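Local coordinates for putative capsid protein of prophage (Escherichia coli CFT073, PDB 3BQW) that probably serves as the major capsid protein of a prophage, a member of the phage major capsid protein E family whose copies would assemble into the phage head, at residues M6-L17 with R117-R126; N311-I319 with E327-P335. One frame throughout, in Å; residues are numbered along the deposited sequence.

Contact 1: residues M6-L17 with R117-R126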
loop_
_atom_site.group_PDB
_atom_site.type_symbol
_atom_site.label_atom_id
_atom_site.label_comp_id
_atom_site.label_asym_id
_atom_site.label_seq_id
_atom_site.Cartn_x
_atom_site.Cartn_y
_atom_site.Cartn_z
ATOM N N MET A 6 11.392 20.762 25.521
ATOM C CA MET A 6 11.244 21.625 24.348
ATOM C C MET A 6 10.835 20.788 23.125
ATOM O O MET A 6 11.333 19.682 22.938
ATOM C CB MET A 6 12.559 22.360 24.054
ATOM C CG MET A 6 12.375 23.756 23.428
ATOM S SD MET A 6 11.852 25.025 24.630
ATOM C CE MET A 6 12.567 24.426 26.162
ATOM N N ALA A 7 9.936 21.323 22.303
ATOM C CA ALA A 7 9.438 20.599 21.128
ATOM C C ALA A 7 10.524 20.583 20.061
ATOM O O ALA A 7 11.225 21.566 19.891
ATOM C CB ALA A 7 8.140 21.240 20.588
ATOM N N LEU A 8 10.692 19.450 19.385
ATOM C CA LEU A 8 11.666 19.343 18.310
ATOM C C LEU A 8 11.117 20.072 17.118
ATOM O O LEU A 8 9.932 19.988 16.841
ATOM C CB LEU A 8 11.923 17.885 17.920
ATOM C CG LEU A 8 12.493 16.956 19.001
ATOM C CD1 LEU A 8 12.876 15.640 18.365
ATOM C CD2 LEU A 8 13.673 17.625 19.726
ATOM N N ASN A 9 11.973 20.798 16.415
ATOM C CA ASN A 9 11.548 21.420 15.183
ATOM C C ASN A 9 11.621 20.411 14.040
ATOM O O ASN A 9 12.131 19.296 14.185
ATOM C CB ASN A 9 12.338 22.704 14.891
ATOM C CG ASN A 9 13.829 22.464 14.711
ATOM O OD1 ASN A 9 14.248 21.594 13.945
ATOM N ND2 ASN A 9 14.641 23.263 15.407
ATOM N N THR A 10 11.103 20.812 12.899
ATOM C CA THR A 10 10.830 19.862 11.856
ATOM C C THR A 10 12.093 19.402 11.119
ATOM O O THR A 10 12.144 18.274 10.668
ATOM C CB THR A 10 9.626 20.333 10.991
ATOM O OG1 THR A 10 8.401 19.953 11.685
ATOM C CG2 THR A 10 9.647 19.703 9.591
ATOM N N ASN A 11 13.130 20.227 11.060
ATOM C CA ASN A 11 14.438 19.747 10.596
ATOM C C ASN A 11 14.945 18.580 11.446
ATOM O O ASN A 11 15.556 17.649 10.928
ATOM C CB ASN A 11 15.484 20.857 10.627
ATOM C CG ASN A 11 15.238 21.941 9.603
ATOM O OD1 ASN A 11 14.477 21.780 8.642
ATOM N ND2 ASN A 11 15.907 23.060 9.797
ATOM N N GLN A 12 14.694 18.642 12.746
ATOM C CA GLN A 12 15.117 17.581 13.675
ATOM C C GLN A 12 14.341 16.295 13.428
ATOM O O GLN A 12 14.901 15.195 13.408
ATOM C CB GLN A 12 14.987 18.066 15.130
ATOM C CG GLN A 12 16.018 19.173 15.461
ATOM C CD GLN A 12 15.670 20.050 16.684
ATOM O OE1 GLN A 12 14.953 19.636 17.598
ATOM N NE2 GLN A 12 16.192 21.264 16.690
ATOM N N LEU A 13 13.046 16.440 13.198
ATOM C CA LEU A 13 12.199 15.298 12.846
ATOM C C LEU A 13 12.515 14.734 11.450
ATOM O O LEU A 13 12.528 13.514 11.267
ATOM C CB LEU A 13 10.726 15.692 12.956
ATOM C CG LEU A 13 10.245 16.315 14.277
ATOM C CD1 LEU A 13 8.829 16.814 14.126
ATOM C CD2 LEU A 13 10.345 15.356 15.435
ATOM N N PHE A 14 12.768 15.596 10.467
ATOM C CA PHE A 14 13.197 15.133 9.130
ATOM C C PHE A 14 14.540 14.394 9.143
ATOM O O PHE A 14 14.747 13.477 8.356
ATOM C CB PHE A 14 13.296 16.290 8.124
ATOM C CG PHE A 14 12.001 16.610 7.421
ATOM C CD1 PHE A 14 11.432 17.860 7.527
ATOM C CD2 PHE A 14 11.358 15.647 6.656
ATOM C CE1 PHE A 14 10.227 18.142 6.870
ATOM C CE2 PHE A 14 10.172 15.918 6.015
ATOM C CZ PHE A 14 9.608 17.168 6.119
ATOM N N ALA A 15 15.444 14.798 10.024
ATOM C CA ALA A 15 16.734 14.111 10.206
ATOM C C ALA A 15 16.533 12.631 10.517
ATOM O O ALA A 15 17.283 11.790 10.044
ATOM C CB ALA A 15 17.562 14.792 11.325
ATOM N N TYR A 16 15.514 12.321 11.311
ATOM C CA TYR A 16 15.192 10.936 11.619
ATOM C C TYR A 16 14.472 10.249 10.456
ATOM O O TYR A 16 14.815 9.142 10.056
ATOM C CB TYR A 16 14.315 10.865 12.859
ATOM C CG TYR A 16 14.035 9.447 13.248
ATOM C CD1 TYR A 16 15.061 8.641 13.763
ATOM C CD2 TYR A 16 12.780 8.896 13.084
ATOM C CE1 TYR A 16 14.829 7.330 14.103
ATOM C CE2 TYR A 16 12.541 7.565 13.417
ATOM C CZ TYR A 16 13.574 6.795 13.918
ATOM O OH TYR A 16 13.356 5.505 14.275
ATOM N N LEU A 17 13.463 10.929 9.937
ATOM C CA LEU A 17 12.649 10.417 8.852
ATOM C C LEU A 17 13.519 10.065 7.626
ATOM O O LEU A 17 13.237 9.113 6.902
ATOM C CB LEU A 17 11.566 11.457 8.510
ATOM C CG LEU A 17 10.247 11.068 7.871
ATOM C CD1 LEU A 17 9.553 9.848 8.577
ATOM C CD2 LEU A 17 9.326 12.294 7.827
ATOM N N ARG A 117 12.048 10.981 25.648
ATOM C CA ARG A 117 11.091 11.682 24.790
ATOM C C ARG A 117 11.412 11.356 23.335
ATOM O O ARG A 117 10.510 11.047 22.563
ATOM C CB ARG A 117 11.081 13.201 25.033
ATOM C CG ARG A 117 10.103 13.663 26.133
ATOM C CD ARG A 117 10.182 15.187 26.408
ATOM N NE ARG A 117 9.870 15.980 25.208
ATOM C CZ ARG A 117 10.766 16.528 24.382
ATOM N NH1 ARG A 117 12.068 16.448 24.626
ATOM N NH2 ARG A 117 10.351 17.211 23.320
ATOM N N MET A 118 12.703 11.382 22.996
ATOM C CA MET A 118 13.164 11.082 21.639
ATOM C C MET A 118 12.748 9.693 21.200
ATOM O O MET A 118 12.321 9.517 20.074
ATOM C CB MET A 118 14.692 11.156 21.522
ATOM C CG MET A 118 15.319 12.508 21.786
ATOM S SD MET A 118 14.902 13.788 20.632
ATOM C CE MET A 118 14.372 12.775 19.196
ATOM N N ARG A 119 12.914 8.710 22.082
ATOM C CA ARG A 119 12.460 7.344 21.814
ATOM C C ARG A 119 10.970 7.272 21.530
ATOM O O ARG A 119 10.545 6.544 20.633
ATOM C CB ARG A 119 12.756 6.416 22.989
ATOM C CG ARG A 119 14.223 6.194 23.253
ATOM C CD ARG A 119 14.911 5.418 22.132
ATOM N NE ARG A 119 14.260 4.140 21.812
ATOM C CZ ARG A 119 14.411 3.009 22.500
ATOM N NH1 ARG A 119 15.148 2.966 23.599
ATOM N NH2 ARG A 119 13.797 1.914 22.098
ATOM N N LEU A 120 10.173 7.988 22.311
ATOM C CA LEU A 120 8.716 7.992 22.111
ATOM C C LEU A 120 8.315 8.707 20.835
ATOM O O LEU A 120 7.406 8.254 20.137
ATOM C CB LEU A 120 8.006 8.613 23.306
ATOM C CG LEU A 120 8.169 7.831 24.616
ATOM C CD1 LEU A 120 7.550 8.591 25.759
ATOM C CD2 LEU A 120 7.589 6.462 24.504
ATOM N N ILE A 121 9.008 9.814 20.531
ATOM C CA ILE A 121 8.730 10.614 19.354
ATOM C C ILE A 121 9.019 9.805 18.097
ATOM O O ILE A 121 8.156 9.692 17.219
ATOM C CB ILE A 121 9.521 11.943 19.344
ATOM C CG1 ILE A 121 8.925 12.921 20.371
ATOM C CG2 ILE A 121 9.517 12.570 17.946
ATOM C CD1 ILE A 121 9.861 14.020 20.787
ATOM N N THR A 122 10.204 9.204 18.043
ATOM C CA THR A 122 10.638 8.435 16.892
ATOM C C THR A 122 9.810 7.162 16.754
ATOM O O THR A 122 9.478 6.731 15.628
ATOM C CB THR A 122 12.138 8.083 16.978
ATOM O OG1 THR A 122 12.445 7.482 18.243
ATOM C CG2 THR A 122 13.035 9.346 16.783
ATOM N N GLY A 123 9.460 6.559 17.893
ATOM C CA GLY A 123 8.587 5.383 17.886
ATOM C C GLY A 123 7.226 5.676 17.284
ATOM O O GLY A 123 6.701 4.887 16.499
ATOM N N ASN A 124 6.644 6.806 17.659
ATOM C CA ASN A 124 5.350 7.234 17.138
ATOM C C ASN A 124 5.438 7.717 15.701
ATOM O O ASN A 124 4.510 7.499 14.915
ATOM C CB ASN A 124 4.714 8.279 18.041
ATOM C CG ASN A 124 4.134 7.663 19.314
ATOM O OD1 ASN A 124 3.213 6.880 19.249
ATOM N ND2 ASN A 124 4.701 8.005 20.468
ATOM N N MET A 125 6.553 8.323 15.327
ATOM C CA MET A 125 6.786 8.670 13.928
ATOM C C MET A 125 6.784 7.431 13.056
ATOM O O MET A 125 6.164 7.439 11.987
ATOM C CB MET A 125 8.122 9.412 13.745
ATOM C CG MET A 125 8.126 10.890 14.172
ATOM S SD MET A 125 9.743 11.712 13.986
ATOM C CE MET A 125 9.760 11.711 12.204
ATOM N N ARG A 126 7.489 6.377 13.487
ATOM C CA ARG A 126 7.526 5.121 12.738
ATOM C C ARG A 126 6.135 4.507 12.580
ATOM O O ARG A 126 5.810 3.959 11.546
ATOM C CB ARG A 126 8.475 4.085 13.378
ATOM C CG ARG A 126 9.965 4.404 13.184
ATOM C CD ARG A 126 10.893 3.233 13.542
ATOM N NE ARG A 126 10.560 2.535 14.793
ATOM C CZ ARG A 126 10.966 2.896 16.006
ATOM N NH1 ARG A 126 11.736 3.962 16.193
ATOM N NH2 ARG A 126 10.594 2.180 17.060
#
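Tyr16 of the short N-terminal helix lies against Thr122 of the long helix 113-146, probably the spine helix of an HK97-like capsid fold, as inferred from the protein's family. The methyl CG2 of Thr122 sits over the centre of the tyrosine ring, 3.5 Å from its centroid and only 5° off the ring normal, a CH-pi contact. Tyr16 reaches across because its CG lies anti to the backbone N (chi1 -177°), which throws the ring out toward the long helix. One turn further along, Arg126 NH1 donates to Tyr16 OH at 2.9 Å in a fairly straight bond, with the hydroxyl at the edge of the guanidinium and near its plane. At the ring's own edge comes the methyl of Met125, a Met-aromatic contact in which the sulfur stands obliquely to the ring. The same methyl, turned by the bend at chi3, packs on Leu13 O and on Leu17 CD1, while Met125 SD meets Leu13 CD2 at 4.0 Å. Leu13 CD2 also touches Ile121 CG2, the two side chains crossing at about a right angle. Ahead of the helix, Leu8 CD1 presses on Met118 CE, a tight pair at 3.3 Å.

The short axes of 10-17 and 117-126 pass 10.9 Å apart at a crossing angle of -63°, which lets Tyr16, Leu13 and Leu17 meet the long helix. Asn9 is the N-cap of the short helix and forms a capping box with Gln12, whose N donates to Asn9 OD1. Phe25 meets the Tyr16 ring nearly perpendicularly. Arg117 is bound mainly by its salt bridge to Glu327; its NH2 adds a bent, weak bond to Met6 O. The Thr122 side chain is fixed in its turn: OG1 donates to Met118 O at 2.7 Å, from the opposite face of that carbonyl to Thr122 N.

Contact 2: residues N311-I319 with E327-P335; sequences NMFYPKNWI and EYVQTHSAP
Trp318 and Tyr328 form a hydrogen-bonded pair in a beta hairpin whose strands, 314-319 and 327-332, run antiparallel. Six backbone bonds join them: Tyr314 with His332, Lys316 with Gln330 and Trp318 with Tyr328 each exchange two, the shortest from Lys316 N to Gln330 O at 2.7 Å. Beyond the paired strands, Ser333 OG donates to Met312 O at 2.7 Å, and a water accepts from Ala334 N and also lies within hydrogen-bonding distance of Asn311 O.

Trp318 CG stands between its backbone N and carbonyl carbon (chi1 75°), which lays the indole across the neighbouring strand: Tyr328 CB sits over the six-membered ring, 3.6 Å from its centroid, while Gln330 CB meets the indole edge. Lys316 CD packs against His332 CE1 at 3.5 Å; His332 ND1, though buried, has no partner in the model. Other polar ends are satisfied by neighbouring parts of the chain: Lys316 NZ by Asp300, Gln330 NE2 by Lys88 O, Thr331 OG1 by Gln128, and Glu327 OE1 by Arg117 NE.

Strand 327-338 lies between 314-319 and the 87-93 region, which bonds to its other edge, while helices 10-17 and 113-146 cover the face carrying Pro315, Val329 and Glu327.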
loop_
_atom_site.group_PDB
_atom_site.type_symbol
_atom_site.label_atom_id
_atom_site.label_comp_id
_atom_site.label_asym_id
_atom_site.label_seq_id
_atom_site.Cartn_x
_atom_site.Cartn_y
_atom_site.Cartn_z
ATOM N N ASN A 311 6.142 17.604 -0.258
ATOM C CA ASN A 311 6.669 16.570 0.633
ATOM C C ASN A 311 5.766 15.347 0.687
ATOM O O ASN A 311 4.546 15.493 0.719
ATOM C CB ASN A 311 6.765 17.144 2.060
ATOM C CG ASN A 311 8.168 17.599 2.425
ATOM O OD1 ASN A 311 9.134 16.860 2.233
ATOM N ND2 ASN A 311 8.283 18.814 2.958
ATOM N N MET A 312 6.362 14.152 0.728
ATOM C CA MET A 312 5.618 12.924 1.008
ATOM C C MET A 312 5.019 13.017 2.414
ATOM O O MET A 312 3.820 12.809 2.619
ATOM C CB MET A 312 6.508 11.691 0.906
ATOM C CG MET A 312 7.160 11.441 -0.479
ATOM S SD MET A 312 8.039 9.862 -0.525
ATOM C CE MET A 312 9.342 10.209 0.627
ATOM N N PHE A 313 5.877 13.383 3.362
ATOM C CA PHE A 313 5.558 13.424 4.794
ATOM C C PHE A 313 6.000 14.732 5.385
ATOM O O PHE A 313 7.016 15.296 4.977
ATOM C CB PHE A 313 6.286 12.298 5.553
ATOM C CG PHE A 313 6.153 10.957 4.902
ATOM C CD1 PHE A 313 4.899 10.361 4.771
ATOM C CD2 PHE A 313 7.275 10.291 4.422
ATOM C CE1 PHE A 313 4.757 9.115 4.152
ATOM C CE2 PHE A 313 7.154 9.053 3.805
ATOM C CZ PHE A 313 5.897 8.459 3.662
ATOM N N TYR A 314 5.252 15.193 6.373
ATOM C CA TYR A 314 5.608 16.378 7.122
ATOM C C TYR A 314 5.289 16.139 8.601
ATOM O O TYR A 314 4.132 16.199 9.007
ATOM C CB TYR A 314 4.865 17.595 6.593
ATOM C CG TYR A 314 5.342 18.867 7.182
ATOM C CD1 TYR A 314 6.396 19.572 6.599
ATOM C CD2 TYR A 314 4.745 19.390 8.332
ATOM C CE1 TYR A 314 6.851 20.750 7.169
ATOM C CE2 TYR A 314 5.176 20.556 8.876
ATOM C CZ TYR A 314 6.226 21.231 8.298
ATOM O OH TYR A 314 6.650 22.404 8.852
ATOM N N PRO A 315 6.327 15.844 9.393
ATOM C CA PRO A 315 6.200 15.575 10.811
ATOM C C PRO A 315 6.249 16.838 11.657
ATOM O O PRO A 315 6.931 17.806 11.307
ATOM C CB PRO A 315 7.390 14.659 11.078
ATOM C CG PRO A 315 8.454 15.193 10.173
ATOM C CD PRO A 315 7.720 15.690 8.940
ATOM N N LYS A 316 5.474 16.844 12.738
ATOM C CA LYS A 316 5.403 17.982 13.649
ATOM C C LYS A 316 5.454 17.441 15.047
ATOM O O LYS A 316 4.851 16.418 15.318
ATOM C CB LYS A 316 4.072 18.739 13.510
ATOM C CG LYS A 316 3.775 19.326 12.146
ATOM C CD LYS A 316 2.349 19.937 12.079
ATOM C CE LYS A 316 2.204 21.255 12.879
ATOM N NZ LYS A 316 3.163 22.318 12.447
ATOM N N ASN A 317 6.156 18.136 15.935
ATOM C CA ASN A 317 6.129 17.827 17.370
ATOM C C ASN A 317 5.757 19.122 18.107
ATOM O O ASN A 317 6.286 20.178 17.782
ATOM C CB ASN A 317 7.491 17.280 17.820
ATOM C CG ASN A 317 7.593 17.049 19.352
ATOM O OD1 ASN A 317 6.741 16.405 19.986
ATOM N ND2 ASN A 317 8.668 17.534 19.925
ATOM N N TRP A 318 4.827 19.058 19.059
ATOM C CA TRP A 318 4.465 20.256 19.826
ATOM C C TRP A 318 3.951 19.878 21.200
ATOM O O TRP A 318 3.527 18.755 21.414
ATOM C CB TRP A 318 3.449 21.159 19.074
ATOM C CG TRP A 318 2.034 20.636 19.058
ATOM C CD1 TRP A 318 1.024 20.963 19.919
ATOM C CD2 TRP A 318 1.486 19.682 18.142
ATOM N NE1 TRP A 318 -0.119 20.262 19.601
ATOM C CE2 TRP A 318 0.132 19.479 18.507
ATOM C CE3 TRP A 318 2.003 18.982 17.044
ATOM C CZ2 TRP A 318 -0.700 18.599 17.824
ATOM C CZ3 TRP A 318 1.166 18.098 16.364
ATOM C CH2 TRP A 318 -0.169 17.919 16.756
ATOM N N ILE A 319 4.053 20.838 22.123
ATOM C CA ILE A 319 3.616 20.710 23.517
ATOM C C ILE A 319 2.554 21.773 23.742
ATOM O O ILE A 319 2.795 22.951 23.500
ATOM C CB ILE A 319 4.763 20.964 24.520
ATOM C CG1 ILE A 319 5.915 19.973 24.315
ATOM C CG2 ILE A 319 4.246 20.885 25.953
ATOM C CD1 ILE A 319 7.266 20.526 24.766
ATOM N N GLU A 327 2.035 16.675 25.071
ATOM C CA GLU A 327 2.915 16.720 23.925
ATOM C C GLU A 327 2.414 15.741 22.853
ATOM O O GLU A 327 1.953 14.659 23.175
ATOM C CB GLU A 327 4.341 16.376 24.353
ATOM C CG GLU A 327 5.332 16.487 23.209
ATOM C CD GLU A 327 6.739 16.116 23.595
ATOM O OE1 GLU A 327 7.010 15.925 24.790
ATOM O OE2 GLU A 327 7.576 16.017 22.690
ATOM N N TYR A 328 2.491 16.161 21.587
ATOM C CA TYR A 328 2.046 15.364 20.435
ATOM C C TYR A 328 3.142 15.305 19.392
ATOM O O TYR A 328 3.976 16.203 19.310
ATOM C CB TYR A 328 0.827 15.982 19.756
ATOM C CG TYR A 328 -0.386 16.043 20.619
ATOM C CD1 TYR A 328 -1.233 14.950 20.714
ATOM C CD2 TYR A 328 -0.684 17.183 21.363
ATOM C CE1 TYR A 328 -2.356 14.977 21.514
ATOM C CE2 TYR A 328 -1.799 17.223 22.172
ATOM C CZ TYR A 328 -2.634 16.104 22.232
ATOM O OH TYR A 328 -3.755 16.109 23.024
ATOM N N VAL A 329 3.126 14.220 18.622
ATOM C CA VAL A 329 3.819 14.138 17.343
ATOM C C VAL A 329 2.744 13.776 16.311
ATOM O O VAL A 329 1.779 13.055 16.598
ATOM C CB VAL A 329 5.037 13.142 17.337
ATOM C CG1 VAL A 329 4.602 11.704 17.436
ATOM C CG2 VAL A 329 5.851 13.312 16.084
ATOM N N GLN A 330 2.895 14.324 15.119
ATOM C CA GLN A 330 1.921 14.143 14.058
ATOM C C GLN A 330 2.621 14.198 12.712
ATOM O O GLN A 330 3.546 14.992 12.515
ATOM C CB GLN A 330 0.893 15.262 14.152
ATOM C CG GLN A 330 -0.170 15.254 13.105
ATOM C CD GLN A 330 -1.084 16.428 13.248
ATOM O OE1 GLN A 330 -0.638 17.563 13.162
ATOM N NE2 GLN A 330 -2.370 16.171 13.498
ATOM N N THR A 331 2.165 13.384 11.775
ATOM C CA THR A 331 2.731 13.333 10.436
ATOM C C THR A 331 1.634 13.545 9.369
ATOM O O THR A 331 0.680 12.758 9.266
ATOM C CB THR A 331 3.446 11.988 10.194
ATOM O OG1 THR A 331 4.344 11.733 11.284
ATOM C CG2 THR A 331 4.227 12.013 8.868
ATOM N N HIS A 332 1.797 14.616 8.594
ATOM C CA HIS A 332 0.941 14.945 7.459
ATOM C C HIS A 332 1.381 14.220 6.194
ATOM O O HIS A 332 2.566 14.107 5.914
ATOM C CB HIS A 332 0.981 16.454 7.192
ATOM C CG HIS A 332 0.310 17.270 8.248
ATOM N ND1 HIS A 332 0.729 17.277 9.558
ATOM C CD2 HIS A 332 -0.758 18.094 8.192
ATOM C CE1 HIS A 332 -0.044 18.083 10.262
ATOM N NE2 HIS A 332 -0.967 18.576 9.458
ATOM N N SER A 333 0.406 13.738 5.432
ATOM C CA SER A 333 0.635 13.114 4.109
ATOM C C SER A 333 -0.669 13.050 3.296
ATOM O O SER A 333 -1.745 12.869 3.862
ATOM C CB SER A 333 1.186 11.692 4.274
ATOM O OG SER A 333 1.739 11.210 3.064
ATOM N N ALA A 334 -0.554 13.167 1.972
ATOM C CA ALA A 334 -1.720 13.126 1.068
ATOM C C ALA A 334 -1.414 12.252 -0.142
ATOM O O ALA A 334 -1.376 12.736 -1.254
ATOM C CB ALA A 334 -2.130 14.562 0.630
ATOM N N PRO A 335 -1.208 10.952 0.084
ATOM C CA PRO A 335 -0.868 9.990 -0.960
ATOM C C PRO A 335 -2.059 9.433 -1.725
ATOM O O PRO A 335 -3.152 9.255 -1.164
ATOM C CB PRO A 335 -0.203 8.864 -0.175
ATOM C CG PRO A 335 -0.936 8.863 1.135
ATOM C CD PRO A 335 -1.271 10.302 1.414
HETATM O O HOH W 1 1.690 14.632 0.794
#

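Overall arrangement
Contact 1 closes before contact 2 opens along the chain, yet their centres are about 10 Å apart, on the same side of the chain's centre. The N-terminal segment 6-17, helix 113-146 and the hairpin 314-319/327-338, elements distant in sequence, all pack against one another. Two polar ties join the contacts directly: Arg117 NE bridges to Glu327 OE1 at 2.9 Å, and Thr10 OG1 lies 2.6 Å from Pro315 O, probably hydrogen-bonded. Leu13 and Phe14 pack on Pro315, and Ile121 on Glu327. The helix pair and the hairpin therefore form one packed cluster, which anchors the chain's beginning to its C-terminal part.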